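Local coordinates for ABC-type transport system, sugar-family extracellular solute-binding protein (Peptoclostridium difficile 630, PDB 6HNI), which binds tyrosine between its two lobes, probably to deliver it to an ABC transporter, and is a lipoprotein with adhesive properties, at residues P94-A99 / A119-T124; G249-Q254 / L301-P306. The protein carries 1 engineered substitution. One frame throughout, in Å; residues are numbered along the deposited sequence.

How the contacts relate
Contact 1 comes first along the chain and is complete before contact 2 begins. It joins helix 93-102 to the loop between strands 108-113 and 132-136, within the lobe built on the five-stranded parallel sheet. Contact 2 belongs to the other lobe, where the three-stranded mixed sheet holds strand 252-255 and is flanked by helix 295-300. The centres of contact 1 and contact 2 are 35 Å apart, on opposite sides of the centre of the chain; the nearest atoms of the two contacts are about 20 Å apart. The two share no helix, strand or sheet. The bound tyrosine touches Pro94 in contact 1, so contact 1 borders the ligand cleft, while contact 2 is packing within its own lobe.

Contact 1: P94-A99 / A119-T124; sequences PSAQAA and AGLVKT
Gln97 on helix 93-102 reaches across to the backbone of Ala119 in the loop that follows strand 108-113. Its CB leaves the helix pointing neither at the loop nor away from it, and it is the rest of the side chain that closes the gap. With CG anti to the carbonyl carbon (chi1 -71°) and the chain extended beyond it, Gln97 CG passes 3.8 Å from Ala119 O and Gln97 CD lies 3.9 Å from that same oxygen. Gln97 NE2 then donates a hydrogen bond to Ala119 O at 3.0 Å, nearly straight with an N-H...O angle of 165°. The oxygen sits almost in the amide plane of Gln97, whereas the donor is tilted 19° from the carbonyl plane. Ala119 CB also packs 3.7 Å from Gln97 NE2.

Two residues further along the loop, Leu121 lays both its methyls against the helix. Leu121 CD1 meets Ala96 CB at 3.8 Å, while Leu121 CD2 settles against Ala96 O at 3.6 Å. Phe100 and Val113 also touch this leucine. Pro94, in the first turn of the helix, touches the bound tyrosine. Helix 93-102 is the crossover helix of a beta-alpha-beta unit joining strands 87-91 and 108-113 in one lobe of a periplasmic-binding-protein fold, clasped by the loop after strand 108-113 beside the ligand cleft.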
loop_
_atom_site.group_PDB
_atom_site.type_symbol
_atom_site.label_atom_id
_atom_site.label_comp_id
_atom_site.label_asym_id
_atom_site.label_seq_id
_atom_site.Cartn_x
_atom_site.Cartn_y
_atom_site.Cartn_z
ATOM N N PRO A 94 -1.101 7.915 5.626
ATOM C CA PRO A 94 -1.916 9.038 6.102
ATOM C C PRO A 94 -2.797 8.748 7.332
ATOM O O PRO A 94 -2.882 9.587 8.256
ATOM C CB PRO A 94 -2.720 9.457 4.852
ATOM C CG PRO A 94 -1.930 8.919 3.703
ATOM C CD PRO A 94 -1.367 7.612 4.221
ATOM N N SER A 95 -3.413 7.562 7.346
ATOM C CA SER A 95 -4.258 7.245 8.496
ATOM C C SER A 95 -3.443 7.062 9.791
ATOM O O SER A 95 -3.857 7.524 10.843
ATOM C CB SER A 95 -5.041 5.983 8.166
ATOM O OG SER A 95 -5.892 6.117 7.024
ATOM N N ALA A 96 -2.269 6.447 9.649
ATOM C CA ALA A 96 -1.354 6.259 10.768
ATOM C C ALA A 96 -0.788 7.543 11.310
ATOM O O ALA A 96 -0.655 7.750 12.499
ATOM C CB ALA A 96 -0.259 5.290 10.392
ATOM N N GLN A 97 -0.387 8.437 10.374
ATOM C CA GLN A 97 0.138 9.725 10.801
ATOM C C GLN A 97 -0.900 10.537 11.574
ATOM O O GLN A 97 -0.565 11.162 12.599
ATOM C CB GLN A 97 0.685 10.549 9.607
ATOM C CG GLN A 97 1.949 9.964 9.079
ATOM C CD GLN A 97 2.494 10.803 7.915
ATOM O OE1 GLN A 97 1.758 11.064 6.948
ATOM N NE2 GLN A 97 3.781 11.122 7.979
ATOM N N ALA A 98 -2.138 10.486 11.105
ATOM C CA ALA A 98 -3.218 11.156 11.808
ATOM C C ALA A 98 -3.449 10.577 13.233
ATOM O O ALA A 98 -3.643 11.312 14.155
ATOM C CB ALA A 98 -4.489 11.109 11.019
ATOM N N ALA A 99 -3.468 9.241 13.319
ATOM C CA ALA A 99 -3.662 8.551 14.615
ATOM C C ALA A 99 -2.544 8.978 15.576
ATOM O O ALA A 99 -2.805 9.346 16.719
ATOM C CB ALA A 99 -3.654 7.066 14.379
ATOM N N ALA A 119 7.949 8.322 7.954
ATOM C CA ALA A 119 6.660 8.891 8.304
ATOM C C ALA A 119 6.621 9.455 9.722
ATOM O O ALA A 119 5.606 10.041 10.109
ATOM C CB ALA A 119 5.555 7.867 8.132
ATOM N N GLY A 120 7.703 9.299 10.481
ATOM C CA GLY A 120 7.780 9.870 11.831
ATOM C C GLY A 120 7.078 9.058 12.919
ATOM O O GLY A 120 6.867 9.576 13.992
ATOM N N LEU A 121 6.716 7.823 12.603
ATOM C CA LEU A 121 5.880 6.995 13.545
ATOM C C LEU A 121 6.681 6.244 14.572
ATOM O O LEU A 121 6.119 5.942 15.642
ATOM C CB LEU A 121 5.102 6.033 12.710
ATOM C CG LEU A 121 4.083 6.651 11.699
ATOM C CD1 LEU A 121 3.552 5.625 10.735
ATOM C CD2 LEU A 121 2.941 7.367 12.410
ATOM N N VAL A 122 7.875 5.802 14.232
ATOM C CA VAL A 122 8.720 4.969 15.090
ATOM C C VAL A 122 10.123 5.504 14.996
ATOM O O VAL A 122 10.504 6.086 13.931
ATOM C CB VAL A 122 8.660 3.498 14.671
ATOM C CG1 VAL A 122 7.223 2.982 14.685
ATOM C CG2 VAL A 122 9.289 3.201 13.329
ATOM N N LYS A 123 10.906 5.321 16.039
ATOM C CA LYS A 123 12.315 5.736 16.007
ATOM C C LYS A 123 13.188 4.793 15.199
ATOM O O LYS A 123 13.989 5.257 14.391
ATOM C CB LYS A 123 12.870 5.875 17.392
ATOM C CG LYS A 123 12.214 7.020 18.152
ATOM C CD LYS A 123 12.703 7.069 19.600
ATOM C CE LYS A 123 11.801 7.985 20.403
ATOM N NZ LYS A 123 12.385 8.273 21.736
ATOM N N THR A 124 13.026 3.497 15.413
ATOM C CA THR A 124 13.620 2.428 14.590
ATOM C C THR A 124 12.574 1.327 14.393
ATOM O O THR A 124 11.645 1.206 15.183
ATOM C CB THR A 124 14.863 1.786 15.229
ATOM O OG1 THR A 124 14.488 0.961 16.327
ATOM C CG2 THR A 124 15.844 2.816 15.735
#

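Contact 2: G249-Q254 / L301-P306; sequences GALACQ and LGMEKP
Leu251, just ahead of strand 252-255, faces the turn at Leu301 and Met303 with the backbones well apart: the closest CA atoms, those of Leu251 and Leu301, are 9.1 Å from each other, and side chains alone make the contact. One methyl of Leu251 does the work. Leu251 CD2 packs 4.1 Å from Leu301 CD1 and equally 4.1 Å from Met303 SD, so a single branch meets both partners. Placing CG anti to the backbone N (chi1 175°) carries the branched end of Leu251 out toward the 301-306 loop.

Leu301 and Met303, the residues before and after Gly302 in sequence, come in from the other segment, each crossing Leu251 at a slant. Leu301 offers the end of one branch, whereas Met303 is extended beyond CG and brings its sulfur up to the leucine methyl. These are plain van der Waals contacts at comfortable distances, and they bury a modest 94 Å² in all. The loop takes its course from a Schellman motif that ends helix 295-300, with Gly302 at positive phi; Gly249 plays the equivalent part at the end of helix 243-247, two residues before Leu251. Each of the two touching segments therefore leaves a helix at a glycine.

Beyond the two segments, Leu298 and Phe151 each touch both Leu251 and Met303, and Ile297 and Pro237 add to the apolar surroundings of Leu251. The backbone of Leu251 is hydrogen-bonded to Val238 and to Asn294, so the residue is held between strand 238-240 and strand 290-294, while its side chain packs against helix 295-300, helix 148-151 and the loop leading on to strand 311-314.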
loop_
_atom_site.group_PDB
_atom_site.type_symbol
_atom_site.label_atom_id
_atom_site.label_comp_id
_atom_site.label_asym_id
_atom_site.label_seq_id
_atom_site.Cartn_x
_atom_site.Cartn_y
_atom_site.Cartn_z
ATOM N N GLY A 249 -6.426 -3.061 -13.455
ATOM C CA GLY A 249 -6.020 -2.838 -14.804
ATOM C C GLY A 249 -4.562 -2.523 -15.094
ATOM O O GLY A 249 -4.235 -2.273 -16.234
ATOM N N ALA A 250 -3.670 -2.544 -14.123
ATOM C CA ALA A 250 -2.238 -2.611 -14.418
ATOM C C ALA A 250 -1.916 -3.979 -15.059
ATOM O O ALA A 250 -2.649 -4.948 -14.902
ATOM C CB ALA A 250 -1.399 -2.400 -13.153
ATOM N N LEU A 251 -0.751 -4.085 -15.700
ATOM C CA LEU A 251 -0.380 -5.333 -16.329
ATOM C C LEU A 251 0.104 -6.401 -15.352
ATOM O O LEU A 251 -0.333 -7.556 -15.439
ATOM C CB LEU A 251 0.704 -5.136 -17.386
ATOM C CG LEU A 251 1.282 -6.362 -18.058
ATOM C CD1 LEU A 251 0.197 -7.115 -18.788
ATOM C CD2 LEU A 251 2.424 -5.985 -19.004
ATOM N N ALA A 252 1.033 -6.028 -14.480
ATOM C CA ALA A 252 1.713 -7.042 -13.659
ATOM C C ALA A 252 2.340 -6.476 -12.422
ATOM O O ALA A 252 2.603 -5.269 -12.330
ATOM C CB ALA A 252 2.772 -7.754 -14.461
ATOM N N CYS A 253 2.585 -7.368 -11.450
ATOM C CA CYS A 253 3.307 -7.044 -10.228
ATOM C C CYS A 253 4.046 -8.269 -9.708
ATOM O O CYS A 253 3.755 -9.396 -10.121
ATOM C CB CYS A 253 2.332 -6.547 -9.170
ATOM S SG CYS A 253 1.322 -7.877 -8.466
ATOM N N GLN A 254 4.992 -8.024 -8.800
ATOM C CA GLN A 254 5.626 -9.078 -8.038
ATOM C C GLN A 254 5.649 -8.515 -6.608
ATOM O O GLN A 254 6.591 -7.822 -6.190
ATOM C CB GLN A 254 7.040 -9.392 -8.541
ATOM C CG GLN A 254 7.693 -10.529 -7.782
ATOM C CD GLN A 254 9.005 -10.961 -8.381
ATOM O OE1 GLN A 254 9.702 -10.174 -9.113
ATOM N NE2 GLN A 254 9.346 -12.162 -8.132
ATOM N N LEU A 301 -2.610 -5.683 -24.889
ATOM C CA LEU A 301 -1.283 -5.218 -25.354
ATOM C C LEU A 301 -0.679 -6.094 -26.470
ATOM O O LEU A 301 0.424 -5.821 -26.941
ATOM C CB LEU A 301 -0.312 -5.122 -24.166
ATOM C CG LEU A 301 -0.683 -4.070 -23.101
ATOM C CD1 LEU A 301 0.254 -4.184 -21.947
ATOM C CD2 LEU A 301 -0.553 -2.634 -23.612
ATOM N N GLY A 302 -1.385 -7.158 -26.834
ATOM C CA GLY A 302 -0.969 -8.104 -27.846
ATOM C C GLY A 302 0.147 -9.012 -27.385
ATOM O O GLY A 302 0.903 -9.503 -28.214
ATOM N N MET A 303 0.264 -9.237 -26.079
ATOM C CA MET A 303 1.327 -10.076 -25.549
ATOM C C MET A 303 0.894 -11.524 -25.331
ATOM O O MET A 303 -0.288 -11.818 -25.089
ATOM C CB MET A 303 1.830 -9.474 -24.244
ATOM C CG MET A 303 2.483 -8.102 -24.421
ATOM S SD MET A 303 2.911 -7.473 -22.772
ATOM C CE MET A 303 3.636 -5.906 -23.219
ATOM N N GLU A 304 1.871 -12.424 -25.399
ATOM C CA GLU A 304 1.670 -13.840 -25.098
ATOM C C GLU A 304 1.919 -14.105 -23.614
ATOM O O GLU A 304 2.692 -13.386 -22.960
ATOM C CB GLU A 304 2.626 -14.709 -25.926
ATOM C CG GLU A 304 2.373 -14.684 -27.424
ATOM C CD GLU A 304 1.020 -15.267 -27.820
ATOM O OE1 GLU A 304 0.415 -14.752 -28.786
ATOM O OE2 GLU A 304 0.555 -16.235 -27.171
ATOM N N LYS A 305 1.272 -15.151 -23.086
ATOM C CA LYS A 305 1.515 -15.539 -21.721
ATOM C C LYS A 305 2.940 -16.158 -21.708
ATOM O O LYS A 305 3.246 -17.011 -22.535
ATOM C CB LYS A 305 0.506 -16.604 -21.279
ATOM C CG LYS A 305 -0.865 -16.011 -20.977
ATOM C CD LYS A 305 -1.842 -16.990 -20.345
ATOM C CE LYS A 305 -3.139 -16.274 -20.013
ATOM N NZ LYS A 305 -3.993 -17.083 -19.106
ATOM N N PRO A 306 3.841 -15.671 -20.823
ATOM C CA PRO A 306 5.186 -16.290 -20.807
ATOM C C PRO A 306 5.120 -17.719 -20.261
ATOM O O PRO A 306 4.143 -18.050 -19.619
ATOM C CB PRO A 306 5.996 -15.384 -19.864
ATOM C CG PRO A 306 5.084 -14.297 -19.425
ATOM C CD PRO A 306 3.680 -14.674 -19.755
#